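PDB 3MEB: aspartate aminotransferase from Giardia lamblia, which probably catalyses the pyridoxal-phosphate-dependent transfer of an amino group from L-aspartate to 2-oxoglutarate, giving oxaloacetate and L-glutamate, and works as a homodimer. Local coordinates for residues V52-G57 / W409-V414; K145-M150 / E201-L206; M391-G396 / M420-L425. All coordinates share one frame; numbering follows the deposited sequence. Where two conformers were deposited one is given.

Interaction 1: V52-G57 / W409-V414. With EDO (1,2-ethanediol), chain F; SO4 (sulfate ion), chain C.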
loop_
_atom_site.group_PDB
_atom_site.type_symbol
_atom_site.label_atom_id
_atom_site.label_comp_id
_atom_site.label_asym_id
_atom_site.label_seq_id
_atom_site.Cartn_x
_atom_site.Cartn_y
_atom_site.Cartn_z
ATOM N N VAL A 52 15.135 -19.141 -19.399
ATOM C CA VAL A 52 14.386 -19.815 -18.304
ATOM C C VAL A 52 14.410 -18.885 -17.105
ATOM O O VAL A 52 15.504 -18.490 -16.660
ATOM C CB VAL A 52 15.010 -21.174 -17.888
ATOM C CG1 VAL A 52 14.135 -21.853 -16.811
ATOM C CG2 VAL A 52 15.226 -22.142 -19.132
ATOM N N ASN A 53 13.233 -18.554 -16.561
ATOM C CA ASN A 53 13.159 -17.676 -15.388
ATOM C C ASN A 53 13.048 -18.480 -14.110
ATOM O O ASN A 53 12.008 -19.046 -13.845
ATOM C CB ASN A 53 11.949 -16.733 -15.482
ATOM C CG ASN A 53 11.919 -15.688 -14.357
ATOM O OD1 ASN A 53 12.810 -15.645 -13.486
ATOM N ND2 ASN A 53 10.887 -14.804 -14.391
ATOM N N LEU A 54 14.110 -18.537 -13.302
ATOM C CA LEU A 54 14.068 -19.365 -12.071
ATOM C C LEU A 54 14.360 -18.450 -10.874
ATOM O O LEU A 54 15.033 -18.844 -9.938
ATOM C CB LEU A 54 15.111 -20.497 -12.145
ATOM C CG LEU A 54 15.004 -21.419 -13.350
ATOM C CD1 LEU A 54 16.193 -22.431 -13.391
ATOM C CD2 LEU A 54 13.666 -22.157 -13.273
ATOM N N GLY A 55 13.840 -17.232 -10.945
ATOM C CA GLY A 55 14.184 -16.147 -10.030
ATOM C C GLY A 55 13.132 -15.958 -8.958
ATOM O O GLY A 55 13.103 -16.705 -7.973
ATOM N N VAL A 56 12.279 -14.969 -9.159
ATOM C CA VAL A 56 11.149 -14.666 -8.291
ATOM C C VAL A 56 10.274 -15.923 -8.073
ATOM O O VAL A 56 10.006 -16.686 -9.013
ATOM C CB VAL A 56 10.281 -13.508 -8.897
ATOM C CG1 VAL A 56 9.007 -13.258 -8.073
ATOM C CG2 VAL A 56 11.108 -12.213 -9.014
ATOM N N GLY A 57 9.872 -16.152 -6.833
ATOM C CA GLY A 57 8.994 -17.258 -6.540
ATOM C C GLY A 57 7.579 -16.910 -6.950
ATOM O O GLY A 57 6.812 -16.376 -6.162
ATOM N N TRP A 409 23.711 -19.230 -20.816
ATOM C CA TRP A 409 22.502 -20.067 -21.035
ATOM C C TRP A 409 21.129 -19.371 -20.884
ATOM O O TRP A 409 20.065 -20.010 -21.054
ATOM C CB TRP A 409 22.563 -21.285 -20.110
ATOM C CG TRP A 409 23.694 -22.194 -20.421
ATOM C CD1 TRP A 409 24.971 -22.087 -19.974
ATOM C CD2 TRP A 409 23.659 -23.345 -21.275
ATOM N NE1 TRP A 409 25.739 -23.103 -20.485
ATOM C CE2 TRP A 409 24.953 -23.895 -21.283
ATOM C CE3 TRP A 409 22.657 -23.964 -22.027
ATOM C CZ2 TRP A 409 25.280 -25.036 -22.028
ATOM C CZ3 TRP A 409 22.974 -25.100 -22.759
ATOM C CH2 TRP A 409 24.281 -25.617 -22.764
ATOM N N SER A 410 21.152 -18.076 -20.567
ATOM C CA SER A 410 19.955 -17.279 -20.291
ATOM C C SER A 410 19.022 -17.945 -19.264
ATOM O O SER A 410 17.812 -17.929 -19.407
ATOM C CB SER A 410 19.220 -16.930 -21.599
ATOM O OG SER A 410 19.980 -16.026 -22.434
ATOM N N ILE A 411 19.621 -18.532 -18.232
ATOM C CA ILE A 411 18.881 -19.067 -17.095
ATOM C C ILE A 411 19.065 -18.128 -15.900
ATOM O O ILE A 411 20.199 -17.843 -15.508
ATOM C CB ILE A 411 19.383 -20.475 -16.755
ATOM C CG1 ILE A 411 19.131 -21.426 -17.935
ATOM C CG2 ILE A 411 18.692 -21.006 -15.532
ATOM C CD1 ILE A 411 19.767 -22.798 -17.766
ATOM N N TYR A 412 17.952 -17.645 -15.330
ATOM C CA TYR A 412 17.972 -16.611 -14.277
ATOM C C TYR A 412 17.673 -17.192 -12.887
ATOM O O TYR A 412 16.560 -17.635 -12.607
ATOM C CB TYR A 412 16.996 -15.478 -14.655
ATOM C CG TYR A 412 17.469 -14.741 -15.884
ATOM C CD1 TYR A 412 18.318 -13.663 -15.780
ATOM C CD2 TYR A 412 17.146 -15.188 -17.153
ATOM C CE1 TYR A 412 18.787 -13.006 -16.896
ATOM C CE2 TYR A 412 17.616 -14.552 -18.279
ATOM C CZ TYR A 412 18.441 -13.451 -18.148
ATOM O OH TYR A 412 18.943 -12.802 -19.275
ATOM N N LEU A 413 18.705 -17.195 -12.049
ATOM C CA LEU A 413 18.657 -17.630 -10.675
ATOM C C LEU A 413 19.046 -16.484 -9.777
ATOM O O LEU A 413 19.732 -15.554 -10.202
ATOM C CB LEU A 413 19.709 -18.728 -10.422
ATOM C CG LEU A 413 19.495 -20.051 -11.128
ATOM C CD1 LEU A 413 20.728 -20.432 -11.932
ATOM C CD2 LEU A 413 19.159 -21.070 -10.099
ATOM N N VAL A 414 18.633 -16.584 -8.522
ATOM C CA VAL A 414 19.111 -15.690 -7.480
ATOM C C VAL A 414 20.560 -15.973 -7.142
ATOM O O VAL A 414 20.958 -17.115 -6.838
ATOM C CB VAL A 414 18.253 -15.800 -6.214
ATOM C CG1 VAL A 414 18.879 -15.000 -5.066
ATOM C CG2 VAL A 414 16.836 -15.350 -6.516
HETATM C C1 EDO F . 9.007 -17.194 -12.396
HETATM O O1 EDO F . 9.474 -16.148 -11.521
HETATM C C2 EDO F . 9.453 -18.559 -11.893
HETATM O O2 EDO F . 8.937 -18.728 -10.581
HETATM S S SO4 C . 10.459 -14.004 -3.471
HETATM O O1 SO4 C . 11.365 -14.397 -2.368
HETATM O O2 SO4 C . 11.033 -14.266 -4.783
HETATM O O3 SO4 C . 9.211 -14.708 -3.293
HETATM O O4 SO4 C . 10.227 -12.586 -3.307
#

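Interaction 2: K145-M150 / E201-L206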
loop_
_atom_site.group_PDB
_atom_site.type_symbol
_atom_site.label_atom_id
_atom_site.label_comp_id
_atom_site.label_asym_id
_atom_site.label_seq_id
_atom_site.Cartn_x
_atom_site.Cartn_y
_atom_site.Cartn_z
ATOM N N LYS A 145 12.100 -1.330 23.618
ATOM C CA LYS A 145 13.314 -1.858 24.194
ATOM C C LYS A 145 13.528 -3.324 23.851
ATOM O O LYS A 145 14.604 -3.848 24.124
ATOM C CB LYS A 145 13.320 -1.677 25.701
ATOM C CG LYS A 145 13.554 -0.239 26.123
ATOM C CD LYS A 145 13.525 -0.107 27.649
ATOM C CE LYS A 145 14.501 0.969 28.120
ATOM N NZ LYS A 145 14.701 1.032 29.599
ATOM N N ALA A 146 12.537 -3.970 23.248
ATOM C CA ALA A 146 12.628 -5.400 22.946
ATOM C C ALA A 146 13.589 -5.682 21.804
ATOM O O ALA A 146 13.506 -5.064 20.742
ATOM C CB ALA A 146 11.237 -5.992 22.612
ATOM N N GLU A 147 14.477 -6.646 22.023
ATOM C CA GLU A 147 15.389 -7.083 20.981
ATOM C C GLU A 147 14.624 -7.876 19.946
ATOM O O GLU A 147 13.713 -8.617 20.298
ATOM C CB GLU A 147 16.482 -7.983 21.533
ATOM C CG GLU A 147 17.141 -7.493 22.788
ATOM C CD GLU A 147 18.401 -6.746 22.543
ATOM O OE1 GLU A 147 18.511 -6.073 21.485
ATOM O OE2 GLU A 147 19.276 -6.854 23.417
ATOM N N PHE A 148 14.997 -7.706 18.679
ATOM C CA PHE A 148 14.370 -8.402 17.556
ATOM C C PHE A 148 15.381 -9.369 16.944
ATOM O O PHE A 148 16.488 -8.941 16.588
ATOM C CB PHE A 148 13.979 -7.388 16.504
ATOM C CG PHE A 148 13.039 -7.922 15.477
ATOM C CD1 PHE A 148 13.504 -8.705 14.436
ATOM C CD2 PHE A 148 11.682 -7.622 15.548
ATOM C CE1 PHE A 148 12.642 -9.213 13.492
ATOM C CE2 PHE A 148 10.820 -8.109 14.608
ATOM C CZ PHE A 148 11.310 -8.895 13.560
ATOM N N TYR A 149 15.004 -10.637 16.803
ATOM C CA TYR A 149 15.919 -11.701 16.361
ATOM C C TYR A 149 15.483 -12.301 15.014
ATOM O O TYR A 149 14.346 -12.746 14.855
ATOM C CB TYR A 149 15.978 -12.826 17.413
ATOM C CG TYR A 149 16.796 -12.482 18.620
ATOM C CD1 TYR A 149 18.095 -12.974 18.789
ATOM C CD2 TYR A 149 16.277 -11.701 19.614
ATOM C CE1 TYR A 149 18.842 -12.658 19.912
ATOM C CE2 TYR A 149 17.042 -11.378 20.747
ATOM C CZ TYR A 149 18.292 -11.847 20.883
ATOM O OH TYR A 149 18.991 -11.486 22.015
ATOM N N MET A 150 16.365 -12.258 14.029
ATOM C CA MET A 150 16.090 -12.864 12.739
ATOM C C MET A 150 16.786 -14.205 12.656
ATOM O O MET A 150 17.827 -14.371 13.267
ATOM C CB MET A 150 16.642 -12.016 11.618
ATOM C CG MET A 150 16.290 -10.558 11.678
ATOM S SD MET A 150 15.437 -10.086 10.208
ATOM C CE MET A 150 15.238 -8.314 10.490
ATOM N N GLU A 201 14.573 -12.018 28.221
ATOM C CA GLU A 201 13.162 -12.354 28.206
ATOM C C GLU A 201 12.357 -11.288 27.461
ATOM O O GLU A 201 12.790 -10.138 27.343
ATOM C CB GLU A 201 12.632 -12.589 29.623
ATOM C CG GLU A 201 12.707 -11.410 30.551
ATOM C CD GLU A 201 11.986 -11.684 31.836
ATOM O OE1 GLU A 201 12.150 -12.802 32.376
ATOM O OE2 GLU A 201 11.254 -10.794 32.286
ATOM N N LYS A 202 11.209 -11.702 26.916
ATOM C CA LYS A 202 10.317 -10.835 26.134
ATOM C C LYS A 202 10.998 -10.244 24.900
ATOM O O LYS A 202 10.745 -9.102 24.509
ATOM C CB LYS A 202 9.686 -9.750 27.013
ATOM C CG LYS A 202 9.041 -10.357 28.268
ATOM C CD LYS A 202 8.623 -9.296 29.278
ATOM C CE LYS A 202 8.010 -9.935 30.538
ATOM N NZ LYS A 202 7.405 -8.913 31.462
ATOM N N SER A 203 11.853 -11.048 24.276
ATOM C CA SER A 203 12.430 -10.679 22.994
ATOM C C SER A 203 11.476 -11.113 21.865
ATOM O O SER A 203 10.562 -11.898 22.101
ATOM C CB SER A 203 13.810 -11.320 22.842
ATOM O OG SER A 203 14.709 -10.699 23.739
ATOM N N ILE A 204 11.700 -10.601 20.654
ATOM C CA ILE A 204 10.852 -10.889 19.504
ATOM C C ILE A 204 11.629 -11.789 18.537
ATOM O O ILE A 204 12.785 -11.485 18.211
ATOM C CB ILE A 204 10.451 -9.589 18.772
ATOM C CG1 ILE A 204 9.737 -8.613 19.708
ATOM C CG2 ILE A 204 9.560 -9.885 17.547
ATOM C CD1 ILE A 204 9.820 -7.133 19.267
ATOM N N PHE A 205 11.029 -12.898 18.112
ATOM C CA PHE A 205 11.691 -13.809 17.184
ATOM C C PHE A 205 10.897 -13.888 15.932
ATOM O O PHE A 205 9.714 -14.209 15.977
ATOM C CB PHE A 205 11.888 -15.211 17.813
ATOM C CG PHE A 205 12.960 -15.218 18.852
ATOM C CD1 PHE A 205 14.260 -15.517 18.526
ATOM C CD2 PHE A 205 12.687 -14.787 20.144
ATOM C CE1 PHE A 205 15.252 -15.443 19.483
ATOM C CE2 PHE A 205 13.678 -14.728 21.099
ATOM C CZ PHE A 205 14.954 -15.062 20.760
ATOM N N LEU A 206 11.542 -13.566 14.816
ATOM C CA LEU A 206 10.917 -13.722 13.510
ATOM C C LEU A 206 11.097 -15.158 13.058
ATOM O O LEU A 206 12.232 -15.693 13.097
ATOM C CB LEU A 206 11.571 -12.762 12.498
ATOM C CG LEU A 206 10.958 -12.669 11.108
ATOM C CD1 LEU A 206 9.539 -12.083 11.102
ATOM C CD2 LEU A 206 11.898 -11.812 10.239
HETATM O O HOH W 1 14.418 -8.010 24.499
#

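Interaction 3: M391-G396 / M420-L425. With EDO (1,2-ethanediol), chain F.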
loop_
_atom_site.group_PDB
_atom_site.type_symbol
_atom_site.label_atom_id
_atom_site.label_comp_id
_atom_site.label_asym_id
_atom_site.label_seq_id
_atom_site.Cartn_x
_atom_site.Cartn_y
_atom_site.Cartn_z
ATOM N N MET A 391 8.657 -23.523 -2.751
ATOM C CA MET A 391 8.903 -23.225 -4.141
ATOM C C MET A 391 10.353 -23.334 -4.601
ATOM O O MET A 391 10.591 -23.405 -5.811
ATOM C CB MET A 391 8.470 -21.791 -4.425
ATOM C CG MET A 391 6.995 -21.600 -4.557
ATOM S SD MET A 391 6.607 -19.924 -5.109
ATOM C CE MET A 391 4.825 -20.098 -5.343
ATOM N N PHE A 392 11.314 -23.281 -3.671
ATOM C CA PHE A 392 12.696 -23.093 -4.058
ATOM C C PHE A 392 13.583 -24.305 -3.766
ATOM O O PHE A 392 13.227 -25.244 -3.003
ATOM C CB PHE A 392 13.307 -21.860 -3.380
ATOM C CG PHE A 392 12.495 -20.577 -3.546
ATOM C CD1 PHE A 392 12.492 -19.875 -4.762
ATOM C CD2 PHE A 392 11.751 -20.090 -2.493
ATOM C CE1 PHE A 392 11.769 -18.697 -4.911
ATOM C CE2 PHE A 392 10.979 -18.899 -2.633
ATOM C CZ PHE A 392 10.994 -18.209 -3.834
ATOM N N THR A 393 14.746 -24.294 -4.411
ATOM C CA THR A 393 15.876 -25.062 -3.950
ATOM C C THR A 393 17.027 -24.084 -3.686
ATOM O O THR A 393 17.356 -23.228 -4.529
ATOM C CB THR A 393 16.287 -26.187 -4.941
ATOM O OG1 THR A 393 15.144 -27.022 -5.256
ATOM C CG2 THR A 393 17.370 -27.032 -4.331
ATOM N N PHE A 394 17.627 -24.185 -2.512
ATOM C CA PHE A 394 18.828 -23.426 -2.206
ATOM C C PHE A 394 19.935 -24.244 -2.818
ATOM O O PHE A 394 20.486 -25.126 -2.173
ATOM C CB PHE A 394 18.951 -23.273 -0.687
ATOM C CG PHE A 394 19.693 -22.031 -0.218
ATOM C CD1 PHE A 394 19.342 -20.763 -0.658
ATOM C CD2 PHE A 394 20.676 -22.128 0.740
ATOM C CE1 PHE A 394 20.024 -19.611 -0.193
ATOM C CE2 PHE A 394 21.357 -20.995 1.217
ATOM C CZ PHE A 394 21.023 -19.735 0.746
ATOM N N THR A 395 20.229 -24.013 -4.095
ATOM C CA THR A 395 21.039 -24.994 -4.849
ATOM C C THR A 395 22.493 -25.130 -4.382
ATOM O O THR A 395 23.052 -26.197 -4.487
ATOM C CB THR A 395 21.080 -24.729 -6.365
ATOM O OG1 THR A 395 21.828 -23.529 -6.655
ATOM C CG2 THR A 395 19.640 -24.663 -6.977
ATOM N N GLY A 396 23.093 -24.059 -3.896
ATOM C CA GLY A 396 24.518 -24.039 -3.632
ATOM C C GLY A 396 25.367 -23.729 -4.873
ATOM O O GLY A 396 26.580 -23.653 -4.777
ATOM N N MET A 420 16.883 -21.268 -6.518
ATOM C CA MET A 420 16.161 -21.556 -7.739
ATOM C C MET A 420 14.660 -21.732 -7.483
ATOM O O MET A 420 14.264 -22.527 -6.609
ATOM C CB MET A 420 16.738 -22.815 -8.383
ATOM C CG MET A 420 15.964 -23.381 -9.591
ATOM S SD MET A 420 16.463 -25.067 -10.053
ATOM C CE MET A 420 18.105 -24.680 -10.692
ATOM N N SER A 421 13.846 -20.995 -8.240
ATOM C CA SER A 421 12.413 -21.142 -8.207
ATOM C C SER A 421 12.024 -22.265 -9.133
ATOM O O SER A 421 12.073 -22.138 -10.318
ATOM C CB SER A 421 11.691 -19.885 -8.633
ATOM O OG SER A 421 10.302 -20.153 -8.656
ATOM N N MET A 422 11.576 -23.352 -8.531
ATOM C CA MET A 422 11.244 -24.574 -9.240
ATOM C C MET A 422 10.047 -24.376 -10.149
ATOM O O MET A 422 9.887 -25.120 -11.115
ATOM C CB MET A 422 10.963 -25.661 -8.194
ATOM C CG MET A 422 12.152 -25.938 -7.256
ATOM S SD MET A 422 13.716 -26.101 -8.102
ATOM C CE MET A 422 13.786 -27.875 -8.433
ATOM N N CYS A 423 9.221 -23.372 -9.825
ATOM C CA CYS A 423 8.025 -22.970 -10.590
ATOM C C CYS A 423 8.315 -22.567 -12.031
ATOM O O CYS A 423 7.450 -22.665 -12.905
ATOM C CB CYS A 423 7.401 -21.728 -9.908
ATOM S SG CYS A 423 6.695 -21.969 -8.281
ATOM N N GLY A 424 9.544 -22.123 -12.291
ATOM C CA GLY A 424 9.977 -21.811 -13.668
ATOM C C GLY A 424 10.383 -22.993 -14.549
ATOM O O GLY A 424 10.632 -22.807 -15.749
ATOM N N LEU A 425 10.428 -24.204 -13.982
ATOM C CA LEU A 425 10.772 -25.401 -14.736
ATOM C C LEU A 425 9.542 -25.977 -15.373
ATOM O O LEU A 425 8.438 -25.857 -14.827
ATOM C CB LEU A 425 11.386 -26.453 -13.848
ATOM C CG LEU A 425 12.659 -26.038 -13.122
ATOM C CD1 LEU A 425 12.903 -27.010 -11.951
ATOM C CD2 LEU A 425 13.856 -26.022 -14.042
HETATM C C1 EDO F . 9.007 -17.194 -12.396
HETATM O O1 EDO F . 9.474 -16.148 -11.521
HETATM C C2 EDO F . 9.453 -18.559 -11.893
HETATM O O2 EDO F . 8.937 -18.728 -10.581
#

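Interaction 1: V52-G57 / W409-V414
The ring of Tyr-412 meets the carbonyl oxygen of Val-52 at its edge, in the ring plane. Its CD2 lies 3.7 Å from Val-52 O. Beyond the two segments, Asp-46 takes the hydrogen bond of the phenol, and its OD2 also holds the hydroxyl of Ser-410. The amide of Asn-53, on the same face of the sheet as Tyr-412, reaches forward along its own chain. With CG anti to the backbone N (chi1 -173°), OD1 accepts from Gly-55 N at 3.2 Å and closes an Asx turn. That N-H comes from above the amide plane, 37° out of it. The backbones form a small two-stranded parallel sheet. Val-52 pairs with Ile-411 and Asn-53 with Tyr-412. Such a sheet belongs to the small domain of this aminotransferase family, where the N-terminal and C-terminal parts of the chain come together. Val-52 donates to Ser-410 O, and Val-52 O receives Tyr-412 N at 2.9 Å. Leu-54 N reaches Tyr-412 O at 2.7 Å, with a bent N-H...O angle of 134°. On the other face, Val-52, Leu-54 and Ile-411 are all buried. Ile-411 reaches both partners with its two branches. Its CG1 lies 4.1 Å from Val-52 CB, and its CG2 touches Leu-54 CD1 at 3.6 Å. Helix 430-443 packs against this side. Past the strand, Gly-57 N gives a nearly straight bond of 3.0 Å to O2 of a sulfate, probably from the crystallisation liquor. The same sulfate is bound by Arg-419, Trp-155, Asn-213 and Lys-277, the last three of which line the cofactor pocket.

Interaction 2: K145-M150 / E201-L206
Tyr-149 lies along Phe-205, both side chains pointing the same way from paired parallel strands. Its CB sits close to the Phe-205 ring, 3.4 Å from CD1. CG comes next and meets CE1 of the same ring, also at 3.4 Å. CD2 reaches Phe-205 CZ at 3.8 Å, while Ile-204 O lies at the edge of the tyrosine ring, in its plane. Further out, CE2 touches Ser-203 CB at 3.9 Å. The two rings form an offset stack, with centroids 4.7 Å apart and planes at 18°. On the other face of the sheet, the Phe-148 ring crosses Ile-204 and Leu-206 obliquely. Its CE2 meets Ile-204 CG2, and its CE1 meets Leu-206 CB. The backbone bonds are regular: Ile-204 N to Glu-147 O, Tyr-149 N to Ile-204 O and Leu-206 N to Tyr-149 O. Where the strands begin, one water accepts from Glu-147 N and donates to Ser-203 OG. The strands are neighbours in the seven-stranded mixed sheet of the large domain of fold-type I aminotransferases. Strand 174-176 flanks 148-151, strand 237-242 flanks 204-208, and helix 157-166 touches Met-150 and Leu-206.

Interaction 3: M391-G396 / M420-L425
Phe-392 reaches Ser-421 with its CG anti to the carbonyl carbon (chi1 -52°), which brings CE1 to 3.9 Å from Ser-421 CB. Ser-421 holds OG anti to the backbone N (chi1 176°), 2.8 Å from O2 of a bound ethanediol. The two residues form a non-hydrogen-bonded pair in a short antiparallel two-stranded sheet of the small domain. Thr-393 and Met-420 form the next, hydrogen-bonded pair. Thr-393 N gives to Met-420 O, and Thr-393 O receives Met-420 N at 2.8 Å. Beyond the strand, Met-422 N bonds to Met-391 O at 2.9 Å, so the first residue of the 3-10 segment 422-424 is also tied to the opposite segment. Met-391 CB lies over the centre of one face of the Phe-392 ring. Met-420 C and Ser-421 N are at its edge. The ring makes a cation-pi contact with Arg-419 and also touches Asn-213 and Tyr-244, two residues that bind pyridoxal phosphate. The Phe-392 side chain thus lies about 5 Å from the cofactor, at nearest atoms. Just past the strand, Thr-395 CG2 meets Met-420 CB at 3.7 Å, the two side chains crossing nearly at right angles. Arg-361, from helix 340-370, hydrogen-bonds both Thr-393 OG1 and Phe-392 O. Met-422 bends at chi2 and chi3, and its SD comes to 3.3 Å from Thr-393 OG1. The chain of Met-391 is extended beyond CG and runs past the thiol of Cys-423, with CG 3.8 Å from SG.

Overall arrangement
From the N terminus, segment 52-57 comes first and pairs with 409-414, so interaction 1 closes a loop of 351 residues. Interaction 2 closes within that loop, joining 145-150 to 201-206 across 50 residues in the large domain sheet. Interaction 3 opens later, at 391-396, and closes at 420-425. It crosses interaction 1, because 409-414 falls between its two segments. Interactions 1 and 3 also touch in space, their centres about 9 Å apart, through Leu-54 with Ser-421 and Leu-413 with Met-420. Together they join the two small sheets of the small domain. Interaction 2 stands on the other side of the chain's centre, its centre about 31 Å from that of interaction 3.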